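PDB 2C1D: L-cysteine S-thiosulfotransferase subunit SoxA from Paracoccus denitrificans, which is the diheme subunit of the SoxAX cytochrome complex, which catalyses heterodisulfide formation between thiosulfate and a cysteine of the sulfur carrier SoxYZ. Local coordinates for residues Gly204-Leu210 with Glu258-His264. Sequence-based numbering, arbitrary orientation.
Sequences GFPTYRL and EGVSVRH. With HEC (heme c), chain J.
Arg209 grips the very end of the chain: its NE donates to the carboxylate atom O of His264 at 2.8 Å, in the carboxylate plane and on a lone pair. A weak second bond from NH2 reaches the same oxygen. The guanidinium gets there through a bend at chi3 (63°). Here the C-terminus follows directly on a parallel strand pair, 207-209 with 261-263, at one side of a three-stranded mixed sheet; strand 214-216 flanks 207-209 antiparallel. Tyr208 is the centre of the ladder. Its N binds Ser261 O, and its O takes the N-H of Arg263 at 3.1 Å, nearly straight. Leu210 N continues the ladder to Arg263 O.

Before the strands, the peptide bond preceding Pro206 is cis. Gly204 O receives Ser261 OG at 2.9 Å from above the carbonyl plane. A beta-carbon on Gly204 would crowd Ser261 OG and Arg263 NH1.

Arg263 turns back at chi2 (-77°) and carries its guanidinium over Ser261 OG to a heme c propionate, whose O1A accepts NE at 3.0 Å. NH1 forms a salt bridge with Glu258 OE1, whose other oxygen is held by Ser37. NH2 bonds to Val262 O and pairs with Glu50. A leucine in its place would probably leave the propionate, Glu258 and Glu50 without this positive partner. Phe205 and Arg263 belong to the heme c pocket, so this sheet edge helps hold the propionate. CG of Arg263 packs crosswise on Thr207 CG2 at 3.5 Å. Thr207 OG1 sits over the centre of the Phe205 ring, whose CE1 lies 3.8 Å from heme O2A.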
# COMPACT_ATOMS: atom_id res chain seq x y z
N GLY A 204 12.49 2.52 -2.73
CA GLY A 204 13.23 1.90 -1.65
C GLY A 204 13.21 0.37 -1.63
O GLY A 204 13.87 -0.24 -0.80
N PHE A 205 12.45 -0.26 -2.53
CA PHE A 205 12.34 -1.72 -2.55
C PHE A 205 13.53 -2.35 -3.28
O PHE A 205 14.15 -1.70 -4.13
CB PHE A 205 11.01 -2.15 -3.21
CG PHE A 205 9.83 -2.07 -2.28
CD1 PHE A 205 9.24 -0.86 -2.00
CD2 PHE A 205 9.30 -3.21 -1.70
CE1 PHE A 205 8.16 -0.76 -1.14
CE2 PHE A 205 8.22 -3.13 -0.82
CZ PHE A 205 7.64 -1.86 -0.55
N PRO A 206 13.90 -3.59 -2.96
CA PRO A 206 13.31 -4.40 -1.89
C PRO A 206 13.58 -3.85 -0.48
O PRO A 206 14.61 -3.20 -0.23
CB PRO A 206 14.00 -5.78 -2.06
CG PRO A 206 14.73 -5.74 -3.37
CD PRO A 206 14.97 -4.30 -3.68
N THR A 207 12.66 -4.14 0.42
CA THR A 207 12.52 -3.48 1.72
C THR A 207 12.51 -4.44 2.87
O THR A 207 11.84 -5.47 2.82
CB THR A 207 11.21 -2.71 1.70
OG1 THR A 207 11.32 -1.64 0.74
CG2 THR A 207 10.93 -2.05 3.04
N TYR A 208 13.25 -4.13 3.92
CA TYR A 208 13.20 -4.95 5.12
C TYR A 208 12.09 -4.36 5.97
O TYR A 208 12.16 -3.19 6.33
CB TYR A 208 14.54 -4.91 5.84
CG TYR A 208 14.59 -5.75 7.09
CD1 TYR A 208 14.24 -5.21 8.32
CD2 TYR A 208 15.01 -7.07 7.05
CE1 TYR A 208 14.29 -5.97 9.49
CE2 TYR A 208 15.07 -7.84 8.22
CZ TYR A 208 14.70 -7.27 9.43
OH TYR A 208 14.79 -7.97 10.60
N ARG A 209 11.03 -5.13 6.21
CA ARG A 209 9.96 -4.68 7.09
C ARG A 209 10.21 -5.15 8.54
O ARG A 209 10.31 -6.35 8.80
CB ARG A 209 8.62 -5.23 6.60
CG ARG A 209 8.13 -4.58 5.30
CD ARG A 209 6.66 -4.77 5.05
NE ARG A 209 5.90 -4.12 6.11
CZ ARG A 209 4.61 -4.23 6.28
NH1 ARG A 209 3.86 -4.94 5.44
NH2 ARG A 209 4.05 -3.60 7.31
N LEU A 210 10.29 -4.22 9.48
CA LEU A 210 10.57 -4.58 10.88
C LEU A 210 9.53 -5.55 11.48
O LEU A 210 9.87 -6.42 12.29
CB LEU A 210 10.71 -3.33 11.75
CG LEU A 210 11.99 -2.53 11.47
CD1 LEU A 210 11.87 -1.12 11.99
CD2 LEU A 210 13.19 -3.24 12.08
N GLU A 258 17.20 3.54 -3.24
CA GLU A 258 17.76 3.40 -1.88
C GLU A 258 18.65 2.17 -1.73
O GLU A 258 19.50 2.14 -0.84
CB GLU A 258 16.63 3.44 -0.83
CG GLU A 258 15.95 4.82 -0.84
CD GLU A 258 14.82 5.01 0.15
OE1 GLU A 258 14.74 4.34 1.20
OE2 GLU A 258 13.99 5.91 -0.12
N GLY A 259 18.51 1.21 -2.64
CA GLY A 259 19.19 -0.08 -2.56
C GLY A 259 18.31 -1.06 -1.85
O GLY A 259 17.50 -1.74 -2.47
N VAL A 260 18.46 -1.14 -0.53
CA VAL A 260 17.53 -1.89 0.31
C VAL A 260 17.13 -1.02 1.49
O VAL A 260 17.97 -0.61 2.29
CB VAL A 260 18.10 -3.26 0.83
CG1 VAL A 260 18.06 -4.33 -0.25
CG2 VAL A 260 19.52 -3.11 1.42
N SER A 261 15.84 -0.70 1.57
CA SER A 261 15.36 0.27 2.53
C SER A 261 14.89 -0.44 3.79
O SER A 261 14.78 -1.66 3.82
CB SER A 261 14.23 1.11 1.94
OG SER A 261 13.03 0.40 1.88
N VAL A 262 14.67 0.34 4.85
CA VAL A 262 14.07 -0.19 6.09
C VAL A 262 12.79 0.57 6.40
O VAL A 262 12.78 1.81 6.39
CB VAL A 262 15.03 -0.08 7.30
CG1 VAL A 262 14.41 -0.71 8.53
CG2 VAL A 262 16.37 -0.75 6.97
N ARG A 263 11.72 -0.18 6.64
CA ARG A 263 10.40 0.38 6.95
C ARG A 263 9.78 -0.44 8.09
O ARG A 263 10.37 -1.47 8.48
CB ARG A 263 9.51 0.30 5.69
CG ARG A 263 10.07 1.07 4.49
CD ARG A 263 9.88 2.56 4.57
NE ARG A 263 10.35 3.23 3.37
CZ ARG A 263 11.61 3.62 3.16
NH1 ARG A 263 11.92 4.17 2.00
NH2 ARG A 263 12.55 3.44 4.08
N HIS A 264 8.64 -0.01 8.65
CA HIS A 264 7.88 -0.83 9.63
C HIS A 264 7.33 -2.07 8.92
O HIS A 264 6.92 -2.04 7.77
CB HIS A 264 6.74 -0.04 10.32
CG HIS A 264 5.69 -0.89 11.01
ND1 HIS A 264 5.15 -0.54 12.24
CD2 HIS A 264 5.04 -2.02 10.63
CE1 HIS A 264 4.24 -1.44 12.59
NE2 HIS A 264 4.15 -2.35 11.63
OXT HIS A 264 7.28 -3.17 9.45
FE HEC J . -0.36 1.27 0.55
CHA HEC J . 2.49 1.22 2.44
CHB HEC J . 1.61 0.88 -2.28
CHC HEC J . -3.14 1.15 -1.35
CHD HEC J . -2.22 2.14 3.25
NA HEC J . 1.70 1.09 0.16
C1A HEC J . 2.69 1.10 1.10
C2A HEC J . 3.95 0.98 0.42
C3A HEC J . 3.69 0.88 -0.90
C4A HEC J . 2.27 0.96 -1.08
CMA HEC J . 4.69 0.71 -2.04
CAA HEC J . 5.35 0.96 1.09
CBA HEC J . 5.98 2.36 0.96
CGA HEC J . 7.39 2.39 1.54
O1A HEC J . 8.02 3.47 1.50
O2A HEC J . 7.89 1.34 2.06
NB HEC J . -0.69 1.06 -1.39
C1B HEC J . 0.23 0.86 -2.41
C2B HEC J . -0.47 0.57 -3.62
C3B HEC J . -1.77 0.66 -3.37
C4B HEC J . -1.93 0.93 -1.97
CMB HEC J . 0.21 0.32 -4.97
CAB HEC J . -2.91 0.42 -4.39
CBB HEC J . -2.86 -0.84 -4.90
NC HEC J . -2.34 1.60 0.89
C1C HEC J . -3.33 1.52 -0.05
C2C HEC J . -4.60 1.79 0.59
C3C HEC J . -4.36 2.07 1.88
C4C HEC J . -2.92 1.96 2.06
CMC HEC J . -5.93 1.75 -0.20
CAC HEC J . -5.28 2.47 3.08
CBC HEC J . -6.47 1.91 3.34
ND HEC J . 0.05 1.61 2.48
C1D HEC J . -0.89 1.96 3.45
C2D HEC J . -0.24 2.09 4.74
C3D HEC J . 1.21 1.79 4.48
C4D HEC J . 1.30 1.51 3.07
CMD HEC J . -0.87 2.45 6.10
CAD HEC J . 2.38 1.83 5.50
CBD HEC J . 2.76 3.31 5.73
CGD HEC J . 3.43 3.94 4.52
O1D HEC J . 2.78 4.55 3.65
O2D HEC J . 4.65 3.85 4.39